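Local coordinates for sugar ABC transporter (Sugar-binding protein) (Bacillus halodurans, PDB 4YO7) that binds myo-inositol, probably as the extracytoplasmic solute-binding component of an ABC transporter for sugars or related polyols, at residues 185-188 / 189-193; 150-153 / 154-158; 134-137 / 138-141. All blocks are in the same frame, centred on the assembly; numbering follows the deposited sequence.

Contact 1 of 3, residues 185-188 / 189-193; sequences MRTE and GNKQI. With INS (1,2,3,4,5,6-hexahydroxy-cyclohexane), chain F.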
HETATM    1  N   MSE A 185      -2.045  10.601  -2.296  1.00  7.76           N
HETATM    2  CA  MSE A 185      -3.151  10.419  -3.214  1.00  8.44           C
HETATM    3  C   MSE A 185      -4.373   9.772  -2.569  1.00  7.82           C
HETATM    4  O   MSE A 185      -5.498  10.053  -2.984  1.00  9.47           O
HETATM    5  CB  MSE A 185      -2.689   9.636  -4.451  1.00  7.72           C
HETATM    6  CG  MSE A 185      -1.693  10.432  -5.282  1.00  7.73           C
HETATM    7 SE   MSE A 185      -2.502  12.082  -6.022  1.00 26.06          SE
HETATM    8  CE  MSE A 185      -3.430  11.312  -7.517  1.00 24.86           C
ATOM      9  N   ARG A 186      -4.204   8.967  -1.518  1.00  8.33           N
ATOM     10  CA  ARG A 186      -5.382   8.497  -0.779  1.00  9.37           C
ATOM     11  C   ARG A 186      -6.073   9.678  -0.115  1.00  7.51           C
ATOM     12  O   ARG A 186      -7.294   9.845  -0.213  1.00 10.21           O
ATOM     13  CB  ARG A 186      -5.007   7.424   0.245  1.00  9.10           C
ATOM     14  CG  ARG A 186      -4.751   6.110  -0.415  1.00  7.61           C
ATOM     15  CD  ARG A 186      -4.164   5.093   0.536  1.00  7.58           C
ATOM     16  NE  ARG A 186      -3.881   3.848  -0.158  1.00  9.61           N
ATOM     17  CZ  ARG A 186      -3.150   2.865   0.354  1.00 10.59           C
ATOM     18  NH1 ARG A 186      -2.629   2.980   1.568  1.00  9.21           N
ATOM     19  NH2 ARG A 186      -2.928   1.776  -0.351  1.00  9.99           N
ATOM     20  N   THR A 187      -5.292  10.532   0.527  1.00  7.66           N
ATOM     21  CA  THR A 187      -5.857  11.719   1.140  1.00  9.24           C
ATOM     22  C   THR A 187      -6.453  12.669   0.123  1.00  9.71           C
ATOM     23  O   THR A 187      -7.482  13.266   0.399  1.00  9.35           O
ATOM     24  CB  THR A 187      -4.794  12.416   1.993  1.00 12.50           C
ATOM     25  OG1 THR A 187      -4.518  11.561   3.086  1.00 11.53           O
ATOM     26  CG2 THR A 187      -5.266  13.770   2.562  1.00 13.60           C
ATOM     27  N   GLU A 188      -5.838  12.784  -1.052  1.00  7.86           N
ATOM     28  CA  GLU A 188      -6.403  13.621  -2.106  1.00  8.23           C
ATOM     29  C   GLU A 188      -7.766  13.069  -2.556  1.00 10.47           C
ATOM     30  O   GLU A 188      -8.722  13.840  -2.747  1.00 12.14           O
ATOM     31  CB  GLU A 188      -5.443  13.756  -3.293  1.00 10.52           C
ATOM     32  CG  GLU A 188      -6.065  14.465  -4.507  1.00 17.07           C
ATOM     33  CD  GLU A 188      -6.379  15.933  -4.264  1.00 25.78           C
ATOM     34  OE1 GLU A 188      -5.881  16.518  -3.264  1.00 23.01           O
ATOM     35  OE2 GLU A 188      -7.127  16.509  -5.095  1.00 23.91           O
ATOM     36  N   GLY A 189      -7.879  11.752  -2.672  1.00 10.91           N
ATOM     37  CA  GLY A 189      -9.144  11.137  -3.039  1.00 10.98           C
ATOM     38  C   GLY A 189     -10.183  11.398  -1.960  1.00 10.92           C
ATOM     39  O   GLY A 189     -11.332  11.714  -2.261  1.00 11.62           O
ATOM     40  N   ASN A 190      -9.782  11.251  -0.699  1.00  9.86           N
ATOM     41  CA  ASN A 190     -10.694  11.581   0.398  1.00  9.51           C
ATOM     42  C   ASN A 190     -11.205  13.016   0.246  1.00 12.01           C
ATOM     43  O   ASN A 190     -12.408  13.289   0.322  1.00 11.17           O
ATOM     44  CB  ASN A 190     -10.032  11.484   1.764  1.00 10.96           C
ATOM     45  CG  ASN A 190      -9.686  10.066   2.184  1.00 12.77           C
ATOM     46  OD1 ASN A 190     -10.194   9.058   1.660  1.00 15.00           O
ATOM     47  ND2 ASN A 190      -8.844   9.986   3.185  1.00  8.62           N
ATOM     48  N   LYS A 191     -10.268  13.949   0.063  1.00 10.98           N
ATOM     49  CA  LYS A 191     -10.642  15.355  -0.005  1.00  9.14           C
ATOM     50  C   LYS A 191     -11.489  15.701  -1.225  1.00 13.22           C
ATOM     51  O   LYS A 191     -12.297  16.634  -1.167  1.00 14.28           O
ATOM     52  CB  LYS A 191      -9.397  16.236   0.046  1.00 14.06           C
ATOM     53  CG  LYS A 191      -8.744  16.173   1.420  1.00 15.96           C
ATOM     54  CD  LYS A 191      -7.630  17.188   1.603  1.00 17.01           C
ATOM     55  CE  LYS A 191      -7.074  17.152   3.023  1.00 22.34           C
ATOM     56  NZ  LYS A 191      -6.101  18.261   3.280  1.00 20.32           N
ATOM     57  N   GLN A 192     -11.326  14.973  -2.322  1.00 12.12           N
ATOM     58  CA  GLN A 192     -12.144  15.242  -3.505  1.00 11.10           C
ATOM     59  C   GLN A 192     -13.601  14.907  -3.219  1.00 16.91           C
ATOM     60  O   GLN A 192     -14.502  15.619  -3.695  1.00 17.21           O
ATOM     61  CB  GLN A 192     -11.627  14.468  -4.711  1.00 14.14           C
ATOM     62  CG  GLN A 192     -10.394  15.145  -5.343  1.00 15.27           C
ATOM     63  CD  GLN A 192      -9.881  14.439  -6.585  1.00 27.56           C
ATOM     64  OE1 GLN A 192     -10.543  13.557  -7.131  1.00 25.70           O
ATOM     65  NE2 GLN A 192      -8.700  14.847  -7.053  1.00 26.26           N
ATOM     66  N   ILE A 193     -13.841  13.862  -2.426  1.00 13.93           N
ATOM     67  CA  ILE A 193     -15.211  13.501  -2.059  1.00 13.98           C
ATOM     68  C   ILE A 193     -15.727  14.512  -1.045  1.00 11.35           C
ATOM     69  O   ILE A 193     -16.885  14.947  -1.091  1.00 16.35           O
ATOM     70  CB  ILE A 193     -15.323  12.072  -1.462  1.00 14.47           C
ATOM     71  CG1 ILE A 193     -14.881  10.995  -2.466  1.00 15.00           C
ATOM     72  CG2 ILE A 193     -16.753  11.808  -0.946  1.00 18.54           C
ATOM     73  CD1 ILE A 193     -15.621  10.993  -3.804  1.00 17.46           C
TER
HETATM   74  C1  INS F 405       2.545   0.392   2.609  1.00  7.14           C
HETATM   75  C2  INS F 405       1.653  -0.271   3.653  1.00  7.73           C
HETATM   76  C3  INS F 405       0.210   0.180   3.425  1.00  7.59           C
HETATM   77  C4  INS F 405      -0.277  -0.195   2.021  1.00  7.38           C
HETATM   78  C5  INS F 405       0.662   0.440   0.974  1.00  6.72           C
HETATM   79  C6  INS F 405       2.096  -0.010   1.214  1.00  7.07           C
HETATM   80  O1  INS F 405       3.927  -0.032   2.776  1.00  8.46           O
HETATM   81  O2  INS F 405       1.749  -1.683   3.474  1.00  9.50           O
HETATM   82  O3  INS F 405      -0.596  -0.475   4.448  1.00  9.03           O
HETATM   83  O4  INS F 405      -1.591   0.339   1.804  1.00  7.59           O
HETATM   84  O5  INS F 405       0.259  -0.021  -0.328  1.00  6.97           O
HETATM   85  O6  INS F 405       2.959   0.684   0.231  1.00  7.20           O
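Residues 185-188 and 189-193 are successive turns of helix 181-195, the crossover helix of a beta-alpha-beta unit between parallel strands 169-175 and 200-207, and Glu188 and Gln192 meet across them. The turns are joined by regular i to i+4 bonds, from Gly189 N to Met185 O (a selenomethionine) through to Gln192 N, which reaches Glu188 O at 2.9 Å. On the partly exposed side, Gln192 NE2 donates to Glu188 OE2 over 3.0 Å, along the anti lone pair, the one turned away from OE1. The oxygen lies close to the amide plane, while the carboxylate stands almost perpendicular to it (83°). The bend of Glu188 at chi2 (67°) turns OE2 toward the following turn, where the extended Gln192 chain reaches back to it. Beside them, Lys191 runs alongside Thr187, its CE 3.9 Å from Thr187 CG2. Both polar ends are bound away from these turns: Lys191 NZ to Gln205, Thr187 OG1 to Asp175 and Asn235. Arg186 leaves the helix in the direction of the ligand, extended from CG to NE (chi3 -178°), which carries its guanidinium into the inositol pocket. Tyr311 OH binds Arg186 NH2 there as well. The fork of the guanidinium closes on a single hydroxyl, INS O4, with Arg186 NH1 at 2.8 Å and NH2 at 2.9 Å, and O4 sits at its edge, near its plane.

Contact 2 of 3, residues 150-153 / 154-158; sequences SIQS and GLLQM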
ATOM      1  N   SER A 150      -3.685   4.640  -6.266  1.00  9.29           N
ATOM      2  CA  SER A 150      -3.959   5.083  -4.917  1.00  7.63           C
ATOM      3  C   SER A 150      -5.171   5.981  -4.769  1.00  9.10           C
ATOM      4  O   SER A 150      -5.955   5.799  -3.832  1.00  8.17           O
ATOM      5  CB  SER A 150      -2.731   5.818  -4.377  1.00 10.56           C
ATOM      6  OG  SER A 150      -1.641   4.932  -4.294  1.00  9.37           O
ATOM      7  N   ILE A 151      -5.333   6.953  -5.665  1.00  8.08           N
ATOM      8  CA  ILE A 151      -6.436   7.894  -5.487  1.00  9.05           C
ATOM      9  C   ILE A 151      -7.782   7.167  -5.549  1.00 11.64           C
ATOM     10  O   ILE A 151      -8.727   7.594  -4.874  1.00  9.59           O
ATOM     11  CB  ILE A 151      -6.405   9.033  -6.514  1.00  8.83           C
ATOM     12  CG1 ILE A 151      -7.388  10.128  -6.102  1.00 11.58           C
ATOM     13  CG2 ILE A 151      -6.663   8.515  -7.899  1.00 12.73           C
ATOM     14  CD1 ILE A 151      -7.247  11.408  -6.840  1.00 17.82           C
ATOM     15  N   GLN A 152      -7.848   6.068  -6.316  1.00 10.89           N
ATOM     16  CA  GLN A 152      -9.068   5.253  -6.440  1.00 13.08           C
ATOM     17  C   GLN A 152      -9.462   4.705  -5.058  1.00 10.21           C
ATOM     18  O   GLN A 152     -10.654   4.695  -4.697  1.00 10.98           O
ATOM     19  CB  GLN A 152      -8.873   4.099  -7.466  1.00 17.25           C
ATOM     20  CG  GLN A 152      -9.972   2.990  -7.466  1.00 37.15           C
ATOM     21  CD  GLN A 152      -9.764   1.828  -8.501  1.00 49.01           C
ATOM     22  OE1 GLN A 152      -8.828   1.008  -8.408  1.00 20.47           O
ATOM     23  NE2 GLN A 152     -10.683   1.744  -9.460  1.00 60.82           N
ATOM     24  N   SER A 153      -8.487   4.258  -4.271  1.00 11.13           N
ATOM     25  CA  SER A 153      -8.831   3.741  -2.944  1.00  9.70           C
ATOM     26  C   SER A 153      -9.347   4.845  -2.000  1.00 12.00           C
ATOM     27  O   SER A 153     -10.279   4.601  -1.213  1.00 11.96           O
ATOM     28  CB  SER A 153      -7.653   2.989  -2.311  1.00  8.35           C
ATOM     29  OG  SER A 153      -6.542   3.774  -1.953  1.00  9.41           O
ATOM     30  N   GLY A 154      -8.783   6.054  -2.085  1.00 10.46           N
ATOM     31  CA  GLY A 154      -9.264   7.155  -1.263  1.00 10.10           C
ATOM     32  C   GLY A 154     -10.654   7.605  -1.689  1.00 11.71           C
ATOM     33  O   GLY A 154     -11.504   7.920  -0.846  1.00 10.16           O
ATOM     34  N   LEU A 155     -10.918   7.582  -3.000  1.00  9.97           N
ATOM     35  CA  LEU A 155     -12.248   7.916  -3.518  1.00 10.61           C
ATOM     36  C   LEU A 155     -13.289   6.873  -3.090  1.00 10.92           C
ATOM     37  O   LEU A 155     -14.375   7.227  -2.628  1.00 11.69           O
ATOM     38  CB  LEU A 155     -12.216   8.039  -5.034  1.00 12.13           C
ATOM     39  CG  LEU A 155     -11.459   9.218  -5.640  1.00 13.21           C
ATOM     40  CD1 LEU A 155     -11.207   8.976  -7.111  1.00 13.96           C
ATOM     41  CD2 LEU A 155     -12.239  10.501  -5.473  1.00 13.08           C
ATOM     42  N   LEU A 156     -12.951   5.597  -3.204  1.00 12.87           N
ATOM     43  CA  LEU A 156     -13.891   4.522  -2.852  1.00 11.21           C
ATOM     44  C   LEU A 156     -14.214   4.567  -1.373  1.00 13.73           C
ATOM     45  O   LEU A 156     -15.373   4.463  -0.982  1.00 13.17           O
ATOM     46  CB  LEU A 156     -13.317   3.154  -3.219  1.00 12.17           C
ATOM     47  CG  LEU A 156     -13.287   2.774  -4.698  1.00 15.12           C
ATOM     48  CD1 LEU A 156     -12.424   1.517  -4.883  1.00 14.80           C
ATOM     49  CD2 LEU A 156     -14.701   2.545  -5.279  1.00 19.41           C
ATOM     50  N   GLN A 157     -13.167   4.725  -0.565  1.00 11.68           N
ATOM     51  CA  GLN A 157     -13.280   4.768   0.880  1.00 10.64           C
ATOM     52  C   GLN A 157     -14.199   5.894   1.326  1.00 11.12           C
ATOM     53  O   GLN A 157     -15.119   5.696   2.112  1.00 12.18           O
ATOM     54  CB  GLN A 157     -11.879   4.955   1.496  1.00 11.07           C
ATOM     55  CG  GLN A 157     -11.855   5.022   2.978  1.00 12.90           C
ATOM     56  CD  GLN A 157     -10.490   5.420   3.497  1.00 13.81           C
ATOM     57  OE1 GLN A 157      -9.837   6.331   2.951  1.00 10.50           O
ATOM     58  NE2 GLN A 157     -10.035   4.751   4.550  1.00 10.79           N
HETATM   59  N   MSE A 158     -13.929   7.099   0.832  1.00 12.00           N
HETATM   60  CA  MSE A 158     -14.644   8.262   1.317  1.00 11.54           C
HETATM   61  C   MSE A 158     -16.028   8.383   0.698  1.00 12.22           C
HETATM   62  O   MSE A 158     -16.938   8.924   1.320  1.00 12.72           O
HETATM   63  CB  MSE A 158     -13.824   9.531   1.056  1.00 11.34           C
HETATM   64  CG  MSE A 158     -14.327  10.753   1.746  1.00 12.02           C
HETATM   65 SE   MSE A 158     -14.272  10.646   3.703  1.00 22.10          SE
HETATM   66  CE  MSE A 158     -16.034  11.322   4.106  1.00 15.07           C
TER
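Ile151 and Leu155 touch one turn apart near the start of helix 150-164, in a stretch with one tightly buried face and one looser face. On the buried face lie Ser153, Gly154 and Gln157. Ser153 OG sits between its own backbone N and carbonyl carbon (chi1 68°), and from there it turns back to Ser150 O at 2.8 Å, in the carbonyl plane and on a lone pair. The same carbonyl receives Gly154 N in a weak bond of 3.3 Å, while Gln157 N bonds Ser153 O at 3.0 Å. Gln157 CB rests 3.2 Å from Ser153 O, and its amide continues to Ala234 O. Ile261 and Val280 cover this side, packing on both Ser153 and Gln157. The other face is partly exposed and its contacts are longer. Ile151 CG1 lies 4.1 Å from Leu155 CD1, the two side chains slanting across each other. Gln152 and Leu156 instead run alongside, CG of Gln152 3.9 Å from CD1 of Leu156, and Gln152 OE1 goes on to Tyr311 N. Here the bonding across the two turns is left to the backbone, with Leu155 N on Ile151 O and Leu156 N on Gln152 O. The inward serine hydroxyl thus gives its proton to the helix's own carbonyl, which leaves its oxygen able to accept the weak hydrogen bond from Arg186 NE beside the inositol pocket.

Contact 3 of 3, residues 134-137 / 138-141; sequences RTFD and GVDQ. With INS (1,2,3,4,5,6-hexahydroxy-cyclohexane), chain F.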
ATOM      1  N   ARG A 134       4.411   0.634  -4.767  1.00  7.12           N
ATOM      2  CA  ARG A 134       4.570   2.075  -4.542  1.00  6.87           C
ATOM      3  C   ARG A 134       5.061   2.772  -5.801  1.00  8.50           C
ATOM      4  O   ARG A 134       6.123   2.459  -6.319  1.00  8.43           O
ATOM      5  CB  ARG A 134       5.537   2.347  -3.396  1.00  6.01           C
ATOM      6  CG  ARG A 134       5.118   1.778  -2.088  1.00  6.46           C
ATOM      7  CD  ARG A 134       6.204   1.991  -1.079  1.00  8.31           C
ATOM      8  NE  ARG A 134       5.857   1.564   0.270  1.00  8.26           N
ATOM      9  CZ  ARG A 134       6.644   1.764   1.328  1.00  7.46           C
ATOM     10  NH1 ARG A 134       7.832   2.362   1.189  1.00  8.26           N
ATOM     11  NH2 ARG A 134       6.245   1.384   2.523  1.00 10.23           N
ATOM     12  N   THR A 135       4.308   3.762  -6.245  1.00  5.92           N
ATOM     13  CA  THR A 135       4.674   4.534  -7.412  1.00  9.52           C
ATOM     14  C   THR A 135       5.309   5.856  -6.966  1.00  9.84           C
ATOM     15  O   THR A 135       5.442   6.148  -5.774  1.00  8.94           O
ATOM     16  CB  THR A 135       3.439   4.758  -8.334  1.00  8.52           C
ATOM     17  OG1 THR A 135       3.875   5.245  -9.610  1.00  9.85           O
ATOM     18  CG2 THR A 135       2.401   5.718  -7.740  1.00 11.03           C
ATOM     19  N   PHE A 136       5.704   6.648  -7.944  1.00  7.49           N
ATOM     20  CA  PHE A 136       6.418   7.889  -7.714  1.00  9.53           C
ATOM     21  C   PHE A 136       6.409   8.660  -9.004  1.00  6.40           C
ATOM     22  O   PHE A 136       6.214   8.074 -10.076  1.00  8.50           O
ATOM     23  CB  PHE A 136       7.849   7.625  -7.282  1.00  8.80           C
ATOM     24  CG  PHE A 136       8.604   6.743  -8.226  1.00  7.14           C
ATOM     25  CD1 PHE A 136       8.488   5.373  -8.154  1.00 10.85           C
ATOM     26  CD2 PHE A 136       9.463   7.284  -9.168  1.00  9.09           C
ATOM     27  CE1 PHE A 136       9.201   4.572  -9.012  1.00  9.78           C
ATOM     28  CE2 PHE A 136      10.164   6.459 -10.038  1.00 11.88           C
ATOM     29  CZ  PHE A 136      10.032   5.118  -9.947  1.00 10.88           C
ATOM     30  N   ASP A 137       6.609   9.979  -8.909  1.00  8.40           N
ATOM     31  CA  ASP A 137       6.768  10.800 -10.095  1.00 12.29           C
ATOM     32  C   ASP A 137       8.035  10.392 -10.816  1.00 14.03           C
ATOM     33  O   ASP A 137       9.139  10.498 -10.263  1.00 13.68           O
ATOM     34  CB  ASP A 137       6.811  12.288  -9.734  1.00 11.87           C
ATOM     35  CG  ASP A 137       5.479  12.831  -9.267  1.00 23.04           C
ATOM     36  OD1 ASP A 137       4.445  12.137  -9.324  1.00 21.46           O
ATOM     37  OD2 ASP A 137       5.468  14.004  -8.850  1.00 30.67           O
ATOM     38  N   GLY A 138       7.869   9.841 -12.016  1.00 11.86           N
ATOM     39  CA  GLY A 138       8.986   9.309 -12.764  1.00 13.27           C
ATOM     40  C   GLY A 138       8.864   7.834 -13.065  1.00 10.22           C
ATOM     41  O   GLY A 138       9.710   7.286 -13.739  1.00 10.18           O
ATOM     42  N   VAL A 139       7.808   7.201 -12.564  1.00  9.43           N
ATOM     43  CA  VAL A 139       7.632   5.759 -12.693  1.00  7.96           C
ATOM     44  C   VAL A 139       7.580   5.279 -14.137  1.00  9.17           C
ATOM     45  O   VAL A 139       7.889   4.117 -14.410  1.00  7.94           O
ATOM     46  CB  VAL A 139       6.327   5.316 -11.965  1.00  9.71           C
ATOM     47  CG1 VAL A 139       5.067   5.858 -12.646  1.00  9.79           C
ATOM     48  CG2 VAL A 139       6.258   3.765 -11.798  1.00 12.15           C
ATOM     49  N   ASP A 140       7.196   6.152 -15.064  1.00  8.39           N
ATOM     50  CA  ASP A 140       7.104   5.706 -16.457  1.00  7.99           C
ATOM     51  C   ASP A 140       8.487   5.521 -17.082  1.00  9.75           C
ATOM     52  O   ASP A 140       8.594   5.078 -18.237  1.00 10.17           O
ATOM     53  CB  ASP A 140       6.194   6.637 -17.317  1.00 11.11           C
ATOM     54  CG  ASP A 140       6.733   8.030 -17.529  1.00 13.43           C
ATOM     55  OD1 ASP A 140       7.947   8.277 -17.316  1.00 11.95           O
ATOM     56  OD2 ASP A 140       5.910   8.872 -17.995  1.00 13.00           O
ATOM     57  N   GLN A 141       9.546   5.781 -16.315  1.00  7.86           N
ATOM     58  CA  GLN A 141      10.894   5.489 -16.780  1.00 11.05           C
ATOM     59  C   GLN A 141      11.295   4.063 -16.407  1.00 10.92           C
ATOM     60  O   GLN A 141      12.285   3.536 -16.907  1.00 10.80           O
ATOM     61  CB  GLN A 141      11.893   6.502 -16.206  1.00 11.82           C
ATOM     62  CG  GLN A 141      11.745   7.845 -16.875  1.00 25.12           C
ATOM     63  CD  GLN A 141      12.304   8.982 -16.062  1.00 49.20           C
ATOM     64  OE1 GLN A 141      13.458   8.943 -15.629  1.00 55.62           O
ATOM     65  NE2 GLN A 141      11.485  10.013 -15.847  1.00 52.22           N
TER
HETATM   66  C1  INS F 405       2.545   0.392   2.609  1.00  7.14           C
HETATM   67  C2  INS F 405       1.653  -0.271   3.653  1.00  7.73           C
HETATM   68  C3  INS F 405       0.210   0.180   3.425  1.00  7.59           C
HETATM   69  C4  INS F 405      -0.277  -0.195   2.021  1.00  7.38           C
HETATM   70  C5  INS F 405       0.662   0.440   0.974  1.00  6.72           C
HETATM   71  C6  INS F 405       2.096  -0.010   1.214  1.00  7.07           C
HETATM   72  O1  INS F 405       3.927  -0.032   2.776  1.00  8.46           O
HETATM   73  O2  INS F 405       1.749  -1.683   3.474  1.00  9.50           O
HETATM   74  O3  INS F 405      -0.596  -0.475   4.448  1.00  9.03           O
HETATM   75  O4  INS F 405      -1.591   0.339   1.804  1.00  7.59           O
HETATM   76  O5  INS F 405       0.259  -0.021  -0.328  1.00  6.97           O
HETATM   77  O6  INS F 405       2.959   0.684   0.231  1.00  7.20           O
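Val139 lies over one face of the Phe136 ring in a CH-pi contact, its CB 4.2 Å from the ring centroid and 11° off the normal. From the side of Thr135, OG1 presses on Val139 CG1 at 3.3 Å, the side chains crossing at about a right angle. These contacts pack the side chains of a type II beta turn from Phe136 to Val139, in the loop between parallel strands 129-132 and 144-147; the turn is closed by Val139 N, which bonds Phe136 O at 3.1 Å from above the carbonyl plane. Gly138 has a positive phi, at which a CB would collide with Asp137 O. With CG between its backbone N and carbonyl carbon (chi1 54°), Phe136 brings its ring under Val139 and packs on Thr112, Ala115 and Val119 of helix 112-125, while Thr135 and Val139 share Phe145 of strand 144-147. At the pocket end of the loop, Arg134 NE bonds INS O6 at 3.0 Å, and NH2 bonds INS O1 at 2.7 Å almost straight (171°), with O1 in the guanidinium plane. A leucine at this position would probably leave both hydroxyls without these donors and the ligand freer to turn. The remaining nitrogen, Arg134 NH1, is held by Pro109 O.

Overall arrangement
Contacts 1 and 2 lie on neighbouring helices of the same lobe, both partly buried, their centres about 7 Å apart, and they touch directly: Asn190 packs on Gln157 and Met158. Contact 3 is a surface loop about 19 Å from either, measured between centres, and touches neither. The bound inositol links it to contact 1, with an arginine from each binding different hydroxyls, as befits a solute-binding protein that holds its ligand between two lobes. The chemistry follows the place in the fold: regular helical bonding with polar inward groups in contacts 1 and 2, and in contact 3 one turn bond backed by aromatic packing.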